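Long-range contacts in neural cell adhesion molecule 1 (Homo sapiens, PDB 2HAZ), which mediates adhesion between neural cells and carries polysialylated N-glycans, a modification for which a helix in this first fibronectin type III repeat is critical: residues A[19-24]-A[69-74]; A[33-38]-A[85-90]; A[38-43]-A[57-62]; A[78-83]-A[97-102]. One frame throughout, in Å; residues are numbered along the deposited sequence.

Contact 1 of 4, residues A[19-24]-A[69-74]; sequences SSTAQV and TIVGLK
The flat group here is the side-chain amide of Gln23, which runs alongside Thr69. Its NE2 lies 3.1 Å from Thr69 CG2 and 3.2 Å from Thr69 OG1, and both threonine atoms sit off the amide plane on the same side. The glutamine chain bends about CB-CG (chi2 -76°), bringing the amide beside the threonine. One residue along, the side chains turn to the other face of the sheet: Ala22 CB packs on Ile70 CG1 at 3.8 Å, and Ile70 CD1 reaches on to Val24 CG2. Ala22 and Ile70 form an antiparallel hydrogen-bonded pair, Ala22 N to Ile70 O (3.0 Å) and Ile70 N to Ala22 O (2.9 Å). The ladder then breaks. Val71 and Gly72 lead the chain out, and Leu73 comes back to give its N to Ser20 O at 2.9 Å, while its CB and CG rest on that same carbonyl. Strand 22-27 is the middle strand of the three-stranded sheet of the fibronectin type III sandwich, with 67-70 along one edge and 11-17 along the other. Ala22 and Ile70 on the sheet's inner face, and Leu73 in the loop beyond, reach Phe100 of the opposing sheet, and Ile70 and Leu73 also meet Trp44.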
loop_
_atom_site.group_PDB
_atom_site.type_symbol
_atom_site.label_atom_id
_atom_site.label_comp_id
_atom_site.label_asym_id
_atom_site.label_seq_id
_atom_site.Cartn_x
_atom_site.Cartn_y
_atom_site.Cartn_z
ATOM N N SER A 19 16.673 -3.746 4.528
ATOM C CA SER A 19 17.419 -4.416 3.466
ATOM C C SER A 19 16.540 -5.150 2.479
ATOM O O SER A 19 16.690 -4.982 1.274
ATOM C CB SER A 19 18.505 -5.347 4.035
ATOM O OG SER A 19 19.563 -4.561 4.544
ATOM N N SER A 20 15.633 -5.970 2.996
ATOM C CA SER A 20 14.759 -6.782 2.157
ATOM C C SER A 20 13.267 -6.528 2.476
ATOM O O SER A 20 12.382 -7.188 1.925
ATOM C CB SER A 20 15.112 -8.257 2.335
ATOM O OG SER A 20 14.790 -8.695 3.652
ATOM N N THR A 21 13.014 -5.580 3.378
ATOM C CA THR A 21 11.654 -5.234 3.823
ATOM C C THR A 21 11.501 -3.717 3.981
ATOM O O THR A 21 12.489 -2.977 4.007
ATOM C CB THR A 21 11.271 -5.911 5.176
ATOM O OG1 THR A 21 12.044 -5.354 6.246
ATOM C CG2 THR A 21 11.446 -7.442 5.143
ATOM N N ALA A 22 10.256 -3.256 4.096
ATOM C CA ALA A 22 9.971 -1.837 4.277
ATOM C C ALA A 22 8.630 -1.651 4.974
ATOM O O ALA A 22 7.674 -2.418 4.728
ATOM C CB ALA A 22 9.977 -1.106 2.947
ATOM N N GLN A 23 8.578 -0.655 5.853
ATOM C CA GLN A 23 7.340 -0.270 6.536
ATOM C C GLN A 23 6.684 0.913 5.821
ATOM O O GLN A 23 7.257 2.010 5.740
ATOM C CB GLN A 23 7.596 0.065 8.014
ATOM C CG GLN A 23 8.602 -0.840 8.744
ATOM C CD GLN A 23 8.026 -2.176 9.103
ATOM O OE1 GLN A 23 7.315 -2.315 10.104
ATOM N NE2 GLN A 23 8.339 -3.184 8.304
ATOM N N VAL A 24 5.481 0.693 5.299
ATOM C CA VAL A 24 4.793 1.722 4.523
ATOM C C VAL A 24 3.817 2.419 5.471
ATOM O O VAL A 24 2.848 1.812 5.928
ATOM C CB VAL A 24 4.082 1.136 3.254
ATOM C CG1 VAL A 24 3.354 2.217 2.475
ATOM C CG2 VAL A 24 5.086 0.405 2.320
ATOM N N THR A 69 3.724 -3.881 5.935
ATOM C CA THR A 69 5.106 -4.288 5.719
ATOM C C THR A 69 5.233 -5.056 4.434
ATOM O O THR A 69 4.643 -6.127 4.275
ATOM C CB THR A 69 5.653 -5.199 6.842
ATOM O OG1 THR A 69 5.470 -4.575 8.112
ATOM C CG2 THR A 69 7.149 -5.462 6.620
ATOM N N ILE A 70 6.038 -4.522 3.531
ATOM C CA ILE A 70 6.327 -5.219 2.301
ATOM C C ILE A 70 7.621 -6.012 2.471
ATOM O O ILE A 70 8.544 -5.616 3.223
ATOM C CB ILE A 70 6.319 -4.272 1.063
ATOM C CG1 ILE A 70 7.368 -3.168 1.190
ATOM C CG2 ILE A 70 4.905 -3.657 0.848
ATOM C CD1 ILE A 70 7.289 -2.091 0.091
ATOM N N VAL A 71 7.667 -7.149 1.791
ATOM C CA VAL A 71 8.715 -8.158 1.975
ATOM C C VAL A 71 9.328 -8.600 0.649
ATOM O O VAL A 71 8.888 -8.190 -0.427
ATOM C CB VAL A 71 8.160 -9.440 2.682
ATOM C CG1 VAL A 71 7.691 -9.142 4.097
ATOM C CG2 VAL A 71 7.039 -10.061 1.853
ATOM N N GLY A 72 10.354 -9.439 0.742
ATOM C CA GLY A 72 10.969 -10.050 -0.430
ATOM C C GLY A 72 11.636 -9.078 -1.380
ATOM O O GLY A 72 11.730 -9.347 -2.590
ATOM N N LEU A 73 12.117 -7.965 -0.829
ATOM C CA LEU A 73 12.793 -6.941 -1.600
ATOM C C LEU A 73 14.277 -7.280 -1.712
ATOM O O LEU A 73 14.820 -8.062 -0.918
ATOM C CB LEU A 73 12.621 -5.561 -0.963
ATOM C CG LEU A 73 11.195 -5.096 -0.623
ATOM C CD1 LEU A 73 11.256 -3.828 0.203
ATOM C CD2 LEU A 73 10.384 -4.890 -1.909
ATOM N N LYS A 74 14.906 -6.696 -2.714
ATOM C CA LYS A 74 16.342 -6.828 -2.927
ATOM C C LYS A 74 17.039 -5.625 -2.324
ATOM O O LYS A 74 16.524 -4.509 -2.426
ATOM C CB LYS A 74 16.641 -6.896 -4.424
ATOM C CG LYS A 74 15.818 -7.932 -5.151
ATOM C CD LYS A 74 16.505 -8.453 -6.410
ATOM C CE LYS A 74 16.629 -7.378 -7.466
ATOM N NZ LYS A 74 15.323 -6.726 -7.778
#

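Contact 2 of 4, residues A[33-38]-A[85-90]; sequences GGVPIL and ALNGKG
Leu38 and Leu86 make the firm join: Leu38 N gives a nearly straight bond to Leu86 O, 2.7 Å long with 171° at the hydrogen, and Leu38 CB lies against the same carbonyl. Next to it, on the inner side, Ile37 sets both CG2 and CD1 on Ala85 CB, the nearer being CG2 at 3.8 Å. Asn87 closes the other end of the tight part. Its ND2 binds Val35 O at 3.1 Å from above the carbonyl plane, and Val35 CG2 presses on the same amide, only 3.2 Å from Asn87 ND2, with the two side chains crossing at about a right angle. With chi1 at 70°, Asn87 CG stands between its own N and carbonyl carbon; from there OD1 accepts Lys89 N at 3.0 Å, the donor well above the carbonyl plane, an Asx turn. This sits inside the type I beta turn Asn87 to Gly90, the two-residue loop that joins the last two strands of the fibronectin type III fold. The outer side is much looser. Pro36 O and Gly88 N do not meet directly; a water spans them, donating to Pro36 O and accepting from Gly88 N, 2.8 Å from each. Leu38 CD1 merely grazes Gly88 N at 3.8 Å, its leucine being exposed. Asn87 ND2 has a second acceptor in Asp5 O, and Met4 touches both Val35 and Lys89.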
loop_
_atom_site.group_PDB
_atom_site.type_symbol
_atom_site.label_atom_id
_atom_site.label_comp_id
_atom_site.label_asym_id
_atom_site.label_seq_id
_atom_site.Cartn_x
_atom_site.Cartn_y
_atom_site.Cartn_z
ATOM N N GLY A 33 -16.359 5.130 0.679
ATOM C CA GLY A 33 -17.242 4.920 -0.472
ATOM C C GLY A 33 -18.692 4.703 -0.064
ATOM O O GLY A 33 -19.619 4.865 -0.880
ATOM N N GLY A 34 -18.894 4.327 1.197
ATOM C CA GLY A 34 -20.245 4.143 1.725
ATOM C C GLY A 34 -20.378 2.870 2.532
ATOM O O GLY A 34 -21.269 2.760 3.387
ATOM N N VAL A 35 -19.486 1.916 2.259
ATOM C CA VAL A 35 -19.359 0.667 3.026
ATOM C C VAL A 35 -17.899 0.490 3.478
ATOM O O VAL A 35 -16.994 0.985 2.801
ATOM C CB VAL A 35 -19.840 -0.587 2.221
ATOM C CG1 VAL A 35 -21.359 -0.565 2.025
ATOM C CG2 VAL A 35 -19.115 -0.708 0.887
ATOM N N PRO A 36 -17.676 -0.207 4.620
ATOM C CA PRO A 36 -16.396 -0.327 5.354
ATOM C C PRO A 36 -15.203 -0.952 4.614
ATOM O O PRO A 36 -15.360 -1.931 3.894
ATOM C CB PRO A 36 -16.761 -1.242 6.539
ATOM C CG PRO A 36 -17.984 -1.990 6.069
ATOM C CD PRO A 36 -18.746 -0.958 5.301
ATOM N N ILE A 37 -14.009 -0.420 4.860
ATOM C CA ILE A 37 -12.767 -1.026 4.347
ATOM C C ILE A 37 -12.516 -2.418 4.925
ATOM O O ILE A 37 -12.549 -2.615 6.145
ATOM C CB ILE A 37 -11.527 -0.131 4.614
ATOM C CG1 ILE A 37 -11.805 1.328 4.235
ATOM C CG2 ILE A 37 -10.288 -0.706 3.922
ATOM C CD1 ILE A 37 -12.345 1.545 2.854
ATOM N N LEU A 38 -12.236 -3.373 4.046
ATOM C CA LEU A 38 -12.070 -4.778 4.419
ATOM C C LEU A 38 -10.610 -5.243 4.431
ATOM O O LEU A 38 -10.193 -6.020 5.290
ATOM C CB LEU A 38 -12.847 -5.670 3.456
ATOM C CG LEU A 38 -14.351 -5.516 3.213
ATOM C CD1 LEU A 38 -14.800 -6.547 2.193
ATOM C CD2 LEU A 38 -15.094 -5.683 4.509
ATOM N N ALA A 85 -7.467 0.471 -0.991
ATOM C CA ALA A 85 -8.404 -0.116 -0.045
ATOM C C ALA A 85 -9.437 -0.939 -0.788
ATOM O O ALA A 85 -9.913 -0.550 -1.872
ATOM C CB ALA A 85 -9.118 0.962 0.763
ATOM N N LEU A 86 -9.769 -2.073 -0.197
ATOM C CA LEU A 86 -10.837 -2.927 -0.689
ATOM C C LEU A 86 -12.052 -2.787 0.222
ATOM O O LEU A 86 -11.919 -2.941 1.447
ATOM C CB LEU A 86 -10.389 -4.392 -0.681
ATOM C CG LEU A 86 -11.346 -5.449 -1.237
ATOM C CD1 LEU A 86 -11.349 -5.462 -2.768
ATOM C CD2 LEU A 86 -10.937 -6.793 -0.718
ATOM N N ASN A 87 -13.219 -2.486 -0.358
ATOM C CA ASN A 87 -14.481 -2.708 0.376
ATOM C C ASN A 87 -15.376 -3.747 -0.309
ATOM O O ASN A 87 -14.943 -4.418 -1.254
ATOM C CB ASN A 87 -15.239 -1.398 0.714
ATOM C CG ASN A 87 -15.837 -0.696 -0.497
ATOM O OD1 ASN A 87 -15.818 -1.190 -1.643
ATOM N ND2 ASN A 87 -16.361 0.504 -0.246
ATOM N N GLY A 88 -16.615 -3.870 0.175
ATOM C CA GLY A 88 -17.597 -4.805 -0.364
ATOM C C GLY A 88 -17.893 -4.651 -1.850
ATOM O O GLY A 88 -18.322 -5.617 -2.486
ATOM N N LYS A 89 -17.652 -3.456 -2.394
ATOM C CA LYS A 89 -17.889 -3.143 -3.808
ATOM C C LYS A 89 -16.704 -3.539 -4.685
ATOM O O LYS A 89 -16.856 -3.750 -5.879
ATOM C CB LYS A 89 -18.200 -1.643 -4.009
ATOM C CG LYS A 89 -19.314 -1.046 -3.106
ATOM C CD LYS A 89 -20.603 -1.838 -3.159
ATOM C CE LYS A 89 -21.369 -1.526 -4.430
ATOM N NZ LYS A 89 -22.679 -2.263 -4.474
ATOM N N GLY A 90 -15.520 -3.637 -4.083
ATOM C CA GLY A 90 -14.290 -3.998 -4.812
ATOM C C GLY A 90 -13.144 -3.082 -4.421
ATOM O O GLY A 90 -13.194 -2.438 -3.361
HETATM O O HOH W 1 -17.540 -3.173 2.717
#

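Contact 3 of 4, residues A[38-43]-A[57-62]; sequences LKYKAE and YDAKEA
Tyr57 O takes the shortest bond of the contact, from Tyr40 N at 2.7 Å, the donor lying in the carbonyl plane and the bond 165° at its hydrogen, while Lys39 CA and CB crowd the same oxygen. Tyr57 N returns one to Tyr40 O at 2.8 Å. Both tyrosines point to one face. Tyr40 takes the start of the helix: Ala59 CA meets the edge of its ring, and Ala62 CB approaches CD2 obliquely at 4.0 Å. The Tyr57 ring reaches instead to strand 39-46, with Tyr40 O at its edge and CE2 on Ala42 CB at 3.6 Å. Here the hairpin of strands 39-46 and 53-58 runs straight into helix 59-65, an unusual addition to a fibronectin type III repeat and the one critical for polysialylation. A classic beta bulge sets Leu38 and Lys39 together opposite Leu86, and Ala59 N adds only a weak bond back to Leu38 O. Side by side at the surface, Lys39 NZ and Asp58 OD1 make a long salt bridge (3.8 Å), and a water donates to OD1 and takes a weak bond from NZ. Tyr57 OH finds its partner in Thr69 O, and the Tyr40 ring meets Phe26 edge-to-face.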
loop_
_atom_site.group_PDB
_atom_site.type_symbol
_atom_site.label_atom_id
_atom_site.label_comp_id
_atom_site.label_asym_id
_atom_site.label_seq_id
_atom_site.Cartn_x
_atom_site.Cartn_y
_atom_site.Cartn_z
ATOM N N LEU A 38 -12.236 -3.373 4.046
ATOM C CA LEU A 38 -12.070 -4.778 4.419
ATOM C C LEU A 38 -10.610 -5.243 4.431
ATOM O O LEU A 38 -10.193 -6.020 5.290
ATOM C CB LEU A 38 -12.847 -5.670 3.456
ATOM C CG LEU A 38 -14.351 -5.516 3.213
ATOM C CD1 LEU A 38 -14.800 -6.547 2.193
ATOM C CD2 LEU A 38 -15.094 -5.683 4.509
ATOM N N LYS A 39 -9.859 -4.795 3.430
ATOM C CA LYS A 39 -8.456 -5.159 3.264
ATOM C C LYS A 39 -7.746 -4.008 2.593
ATOM O O LYS A 39 -8.386 -3.138 1.992
ATOM C CB LYS A 39 -8.311 -6.391 2.359
ATOM C CG LYS A 39 -8.766 -7.706 2.954
ATOM C CD LYS A 39 -8.321 -8.861 2.069
ATOM C CE LYS A 39 -8.857 -10.218 2.544
ATOM N NZ LYS A 39 -8.668 -10.464 4.004
ATOM N N TYR A 40 -6.419 -4.021 2.690
ATOM C CA TYR A 40 -5.578 -3.189 1.836
ATOM C C TYR A 40 -4.764 -4.024 0.870
ATOM O O TYR A 40 -4.362 -5.151 1.173
ATOM C CB TYR A 40 -4.663 -2.275 2.657
ATOM C CG TYR A 40 -5.415 -1.168 3.365
ATOM C CD1 TYR A 40 -5.650 0.056 2.745
ATOM C CD2 TYR A 40 -5.889 -1.357 4.658
ATOM C CE1 TYR A 40 -6.360 1.073 3.405
ATOM C CE2 TYR A 40 -6.595 -0.348 5.327
ATOM C CZ TYR A 40 -6.817 0.856 4.694
ATOM O OH TYR A 40 -7.507 1.836 5.358
ATOM N N LYS A 41 -4.508 -3.464 -0.300
ATOM C CA LYS A 41 -3.592 -4.092 -1.240
ATOM C C LYS A 41 -2.393 -3.174 -1.442
ATOM O O LYS A 41 -2.547 -2.009 -1.809
ATOM C CB LYS A 41 -4.296 -4.368 -2.570
ATOM C CG LYS A 41 -3.477 -5.197 -3.561
ATOM C CD LYS A 41 -4.219 -5.237 -4.889
ATOM C CE LYS A 41 -3.643 -6.213 -5.860
ATOM N NZ LYS A 41 -4.429 -6.117 -7.144
ATOM N N ALA A 42 -1.203 -3.700 -1.175
ATOM C CA ALA A 42 0.028 -3.028 -1.571
ATOM C C ALA A 42 0.548 -3.631 -2.861
ATOM O O ALA A 42 0.610 -4.848 -2.993
ATOM C CB ALA A 42 1.097 -3.152 -0.488
ATOM N N GLU A 43 0.906 -2.764 -3.798
ATOM C CA GLU A 43 1.610 -3.132 -5.022
ATOM C C GLU A 43 2.958 -2.411 -5.064
ATOM O O GLU A 43 3.028 -1.194 -4.805
ATOM C CB GLU A 43 0.775 -2.747 -6.245
ATOM C CG GLU A 43 -0.639 -3.312 -6.227
ATOM C CD GLU A 43 -1.435 -2.900 -7.443
ATOM O OE1 GLU A 43 -2.087 -1.828 -7.398
ATOM O OE2 GLU A 43 -1.399 -3.651 -8.450
ATOM N N TYR A 57 -3.520 -7.179 2.909
ATOM C CA TYR A 57 -3.366 -6.899 4.346
ATOM C C TYR A 57 -4.723 -6.639 4.968
ATOM O O TYR A 57 -5.559 -5.936 4.396
ATOM C CB TYR A 57 -2.475 -5.674 4.574
ATOM C CG TYR A 57 -1.111 -5.812 3.971
ATOM C CD1 TYR A 57 -0.042 -6.295 4.726
ATOM C CD2 TYR A 57 -0.884 -5.460 2.630
ATOM C CE1 TYR A 57 1.223 -6.429 4.163
ATOM C CE2 TYR A 57 0.371 -5.603 2.059
ATOM C CZ TYR A 57 1.418 -6.088 2.827
ATOM O OH TYR A 57 2.671 -6.235 2.286
ATOM N N ASP A 58 -4.929 -7.206 6.153
ATOM C CA ASP A 58 -6.143 -6.953 6.942
ATOM C C ASP A 58 -6.270 -5.482 7.296
ATOM O O ASP A 58 -5.294 -4.859 7.726
ATOM C CB ASP A 58 -6.111 -7.742 8.238
ATOM C CG ASP A 58 -5.915 -9.213 8.022
ATOM O OD1 ASP A 58 -6.565 -9.802 7.119
ATOM O OD2 ASP A 58 -5.105 -9.793 8.787
ATOM N N ALA A 59 -7.479 -4.947 7.146
ATOM C CA ALA A 59 -7.736 -3.536 7.397
ATOM C C ALA A 59 -7.541 -3.161 8.870
ATOM O O ALA A 59 -7.021 -2.084 9.178
ATOM C CB ALA A 59 -9.134 -3.149 6.915
ATOM N N LYS A 60 -7.948 -4.051 9.771
ATOM C CA LYS A 60 -7.907 -3.722 11.194
ATOM C C LYS A 60 -6.493 -3.466 11.712
ATOM O O LYS A 60 -6.235 -2.420 12.284
ATOM C CB LYS A 60 -8.598 -4.770 12.050
ATOM C CG LYS A 60 -8.884 -4.227 13.441
ATOM C CD LYS A 60 -9.158 -5.342 14.395
ATOM C CE LYS A 60 -9.528 -4.813 15.759
ATOM N NZ LYS A 60 -9.983 -5.935 16.607
ATOM N N GLU A 61 -5.578 -4.401 11.486
ATOM C CA GLU A 61 -4.208 -4.238 11.977
ATOM C C GLU A 61 -3.467 -3.112 11.267
ATOM O O GLU A 61 -2.650 -2.419 11.877
ATOM C CB GLU A 61 -3.416 -5.540 11.871
ATOM C CG GLU A 61 -3.793 -6.555 12.918
ATOM C CD GLU A 61 -4.980 -7.384 12.507
ATOM O OE1 GLU A 61 -5.567 -7.119 11.430
ATOM O OE2 GLU A 61 -5.341 -8.323 13.244
ATOM N N ALA A 62 -3.749 -2.928 9.979
ATOM C CA ALA A 62 -3.054 -1.910 9.208
ATOM C C ALA A 62 -3.440 -0.522 9.713
ATOM O O ALA A 62 -2.582 0.345 9.919
ATOM C CB ALA A 62 -3.362 -2.059 7.716
HETATM O O HOH W 2 -5.241 -10.164 4.122
#

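Contact 4 of 4, residues A[78-83]-A[97-102]; sequences TYAVRL and ASEFKT
Tyr79 and Phe100 sit at the heart of this pairing. Tyr79 CB lies over one face of the Phe100 ring in a CH-pi contact, 4.0 Å from its centroid. The two ring planes are only 18° apart, yet the rings are displaced, with centroids 5.8 Å apart and little overlap. Val81 comes in at the edge of the Phe100 ring, its CG1 3.7 Å from Phe100 CE2. With chi1 at 64°, Phe100 tucks its ring between its own N and carbonyl carbon, which leans it over toward Tyr79. On the other face of the sheet the contacts are thinner: Thr78 OG1 rests on the aliphatic chain of Lys101, 3.6 Å from CG, and Glu99 bends at CG to bring OE2 over Ala80 CB. Four backbone bonds fix the register, Tyr79 with Phe100 and Val81 with Ser98 each exchanging two; the shortest is Tyr79 N to Phe100 O at 2.7 Å. These are the last two strands of the fibronectin type III sandwich, a beta hairpin in its four-stranded sheet. Tyr79 also belongs to a tyrosine corner: its OH bonds to Lys74 N, five residues back in the loop before the strand. Thr102 works beside it, its OG1 bonded to Lys74 O and Thr77 N. Farther along, Arg82 NE forms a salt bridge with Glu43 OE1 on the next strand, and its guanidinium makes a cation-pi contact with Trp52.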
loop_
_atom_site.group_PDB
_atom_site.type_symbol
_atom_site.label_atom_id
_atom_site.label_comp_id
_atom_site.label_asym_id
_atom_site.label_seq_id
_atom_site.Cartn_x
_atom_site.Cartn_y
_atom_site.Cartn_z
ATOM N N THR A 78 15.911 0.730 -5.747
ATOM C CA THR A 78 14.825 1.720 -5.670
ATOM C C THR A 78 13.502 1.112 -6.146
ATOM O O THR A 78 13.442 0.534 -7.244
ATOM C CB THR A 78 15.156 2.970 -6.502
ATOM O OG1 THR A 78 16.497 3.393 -6.196
ATOM C CG2 THR A 78 14.156 4.118 -6.222
ATOM N N TYR A 79 12.456 1.264 -5.324
ATOM C CA TYR A 79 11.107 0.738 -5.624
ATOM C C TYR A 79 10.058 1.859 -5.654
ATOM O O TYR A 79 10.219 2.885 -4.991
ATOM C CB TYR A 79 10.644 -0.306 -4.579
ATOM C CG TYR A 79 11.390 -1.614 -4.607
ATOM C CD1 TYR A 79 10.869 -2.718 -5.279
ATOM C CD2 TYR A 79 12.632 -1.743 -3.970
ATOM C CE1 TYR A 79 11.562 -3.913 -5.332
ATOM C CE2 TYR A 79 13.325 -2.932 -4.007
ATOM C CZ TYR A 79 12.786 -4.014 -4.691
ATOM O OH TYR A 79 13.461 -5.200 -4.722
ATOM N N ALA A 80 8.979 1.630 -6.398
ATOM C CA ALA A 80 7.716 2.389 -6.271
ATOM C C ALA A 80 6.718 1.507 -5.554
ATOM O O ALA A 80 6.639 0.311 -5.860
ATOM C CB ALA A 80 7.162 2.776 -7.664
ATOM N N VAL A 81 5.974 2.101 -4.611
ATOM C CA VAL A 81 4.866 1.425 -3.921
ATOM C C VAL A 81 3.602 2.297 -3.953
ATOM O O VAL A 81 3.668 3.527 -3.951
ATOM C CB VAL A 81 5.249 1.010 -2.476
ATOM C CG1 VAL A 81 5.536 2.199 -1.584
ATOM C CG2 VAL A 81 4.189 0.101 -1.845
ATOM N N ARG A 82 2.463 1.625 -4.051
ATOM C CA ARG A 82 1.151 2.261 -3.957
ATOM C C ARG A 82 0.206 1.331 -3.181
ATOM O O ARG A 82 0.480 0.126 -3.048
ATOM C CB ARG A 82 0.632 2.568 -5.368
ATOM C CG ARG A 82 0.386 1.338 -6.234
ATOM C CD ARG A 82 0.425 1.678 -7.727
ATOM N NE ARG A 82 -0.326 0.671 -8.469
ATOM C CZ ARG A 82 -0.592 0.700 -9.774
ATOM N NH1 ARG A 82 -0.191 1.704 -10.542
ATOM N NH2 ARG A 82 -1.280 -0.298 -10.307
ATOM N N LEU A 83 -0.874 1.913 -2.660
ATOM C CA LEU A 83 -1.859 1.242 -1.820
ATOM C C LEU A 83 -3.257 1.521 -2.316
ATOM O O LEU A 83 -3.558 2.637 -2.728
ATOM C CB LEU A 83 -1.815 1.781 -0.397
ATOM C CG LEU A 83 -0.749 1.374 0.608
ATOM C CD1 LEU A 83 -1.151 2.029 1.913
ATOM C CD2 LEU A 83 -0.683 -0.141 0.782
ATOM N N ALA A 97 1.926 6.961 -6.208
ATOM C CA ALA A 97 3.091 6.117 -5.896
ATOM C C ALA A 97 4.135 6.844 -5.038
ATOM O O ALA A 97 4.358 8.048 -5.204
ATOM C CB ALA A 97 3.714 5.575 -7.157
ATOM N N SER A 98 4.748 6.114 -4.110
ATOM C CA SER A 98 5.848 6.641 -3.302
ATOM C C SER A 98 7.102 5.842 -3.604
ATOM O O SER A 98 7.063 4.614 -3.640
ATOM C CB SER A 98 5.531 6.524 -1.815
ATOM O OG SER A 98 6.601 7.038 -1.022
ATOM N N GLU A 99 8.215 6.536 -3.814
ATOM C CA GLU A 99 9.436 5.866 -4.208
ATOM C C GLU A 99 10.382 5.802 -3.000
ATOM O O GLU A 99 10.523 6.783 -2.264
ATOM C CB GLU A 99 10.068 6.589 -5.409
ATOM C CG GLU A 99 9.404 6.319 -6.794
ATOM C CD GLU A 99 8.164 7.204 -7.128
ATOM O OE1 GLU A 99 8.297 8.448 -7.284
ATOM O OE2 GLU A 99 7.047 6.648 -7.281
ATOM N N PHE A 100 10.995 4.641 -2.777
ATOM C CA PHE A 100 12.003 4.480 -1.729
ATOM C C PHE A 100 13.157 3.593 -2.228
ATOM O O PHE A 100 13.067 2.994 -3.310
ATOM C CB PHE A 100 11.384 3.873 -0.465
ATOM C CG PHE A 100 10.861 2.472 -0.665
ATOM C CD1 PHE A 100 11.663 1.359 -0.386
ATOM C CD2 PHE A 100 9.566 2.262 -1.146
ATOM C CE1 PHE A 100 11.170 0.054 -0.595
ATOM C CE2 PHE A 100 9.072 0.982 -1.349
ATOM C CZ PHE A 100 9.874 -0.123 -1.087
ATOM N N LYS A 101 14.220 3.503 -1.426
ATOM C CA LYS A 101 15.372 2.641 -1.739
ATOM C C LYS A 101 15.732 1.756 -0.545
ATOM O O LYS A 101 15.856 2.234 0.590
ATOM C CB LYS A 101 16.587 3.488 -2.161
ATOM C CG LYS A 101 17.661 2.684 -2.910
ATOM C CD LYS A 101 18.812 3.604 -3.352
ATOM C CE LYS A 101 19.686 2.882 -4.361
ATOM N NZ LYS A 101 21.017 3.522 -4.550
ATOM N N THR A 102 15.894 0.461 -0.802
ATOM C CA THR A 102 16.303 -0.455 0.252
ATOM C C THR A 102 17.766 -0.176 0.577
ATOM O O THR A 102 18.554 0.164 -0.309
ATOM C CB THR A 102 16.091 -1.951 -0.145
ATOM O OG1 THR A 102 16.576 -2.182 -1.476
ATOM C CG2 THR A 102 14.604 -2.338 -0.090
#

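How the contacts relate
Contacts 3 and 4 pair strands within the four-stranded sheet, at either side of it, and meet through neighbouring strands 39-46 and 78-87. Contact 1 belongs to the other sheet, and its apolar face meets that of contact 4 in the core, Ile70 CD1 lying on Phe100. Contact 2 is at the far end of the domain, about 26 Å from contact 1 between centres; there loop and turn replace paired strands, and a side-chain amide and a water supplement a single backbone bond between the segments. It shares Leu38 with contact 3. Each contact is only partly buried: apolar residues face inward, while charged side chains lie outside.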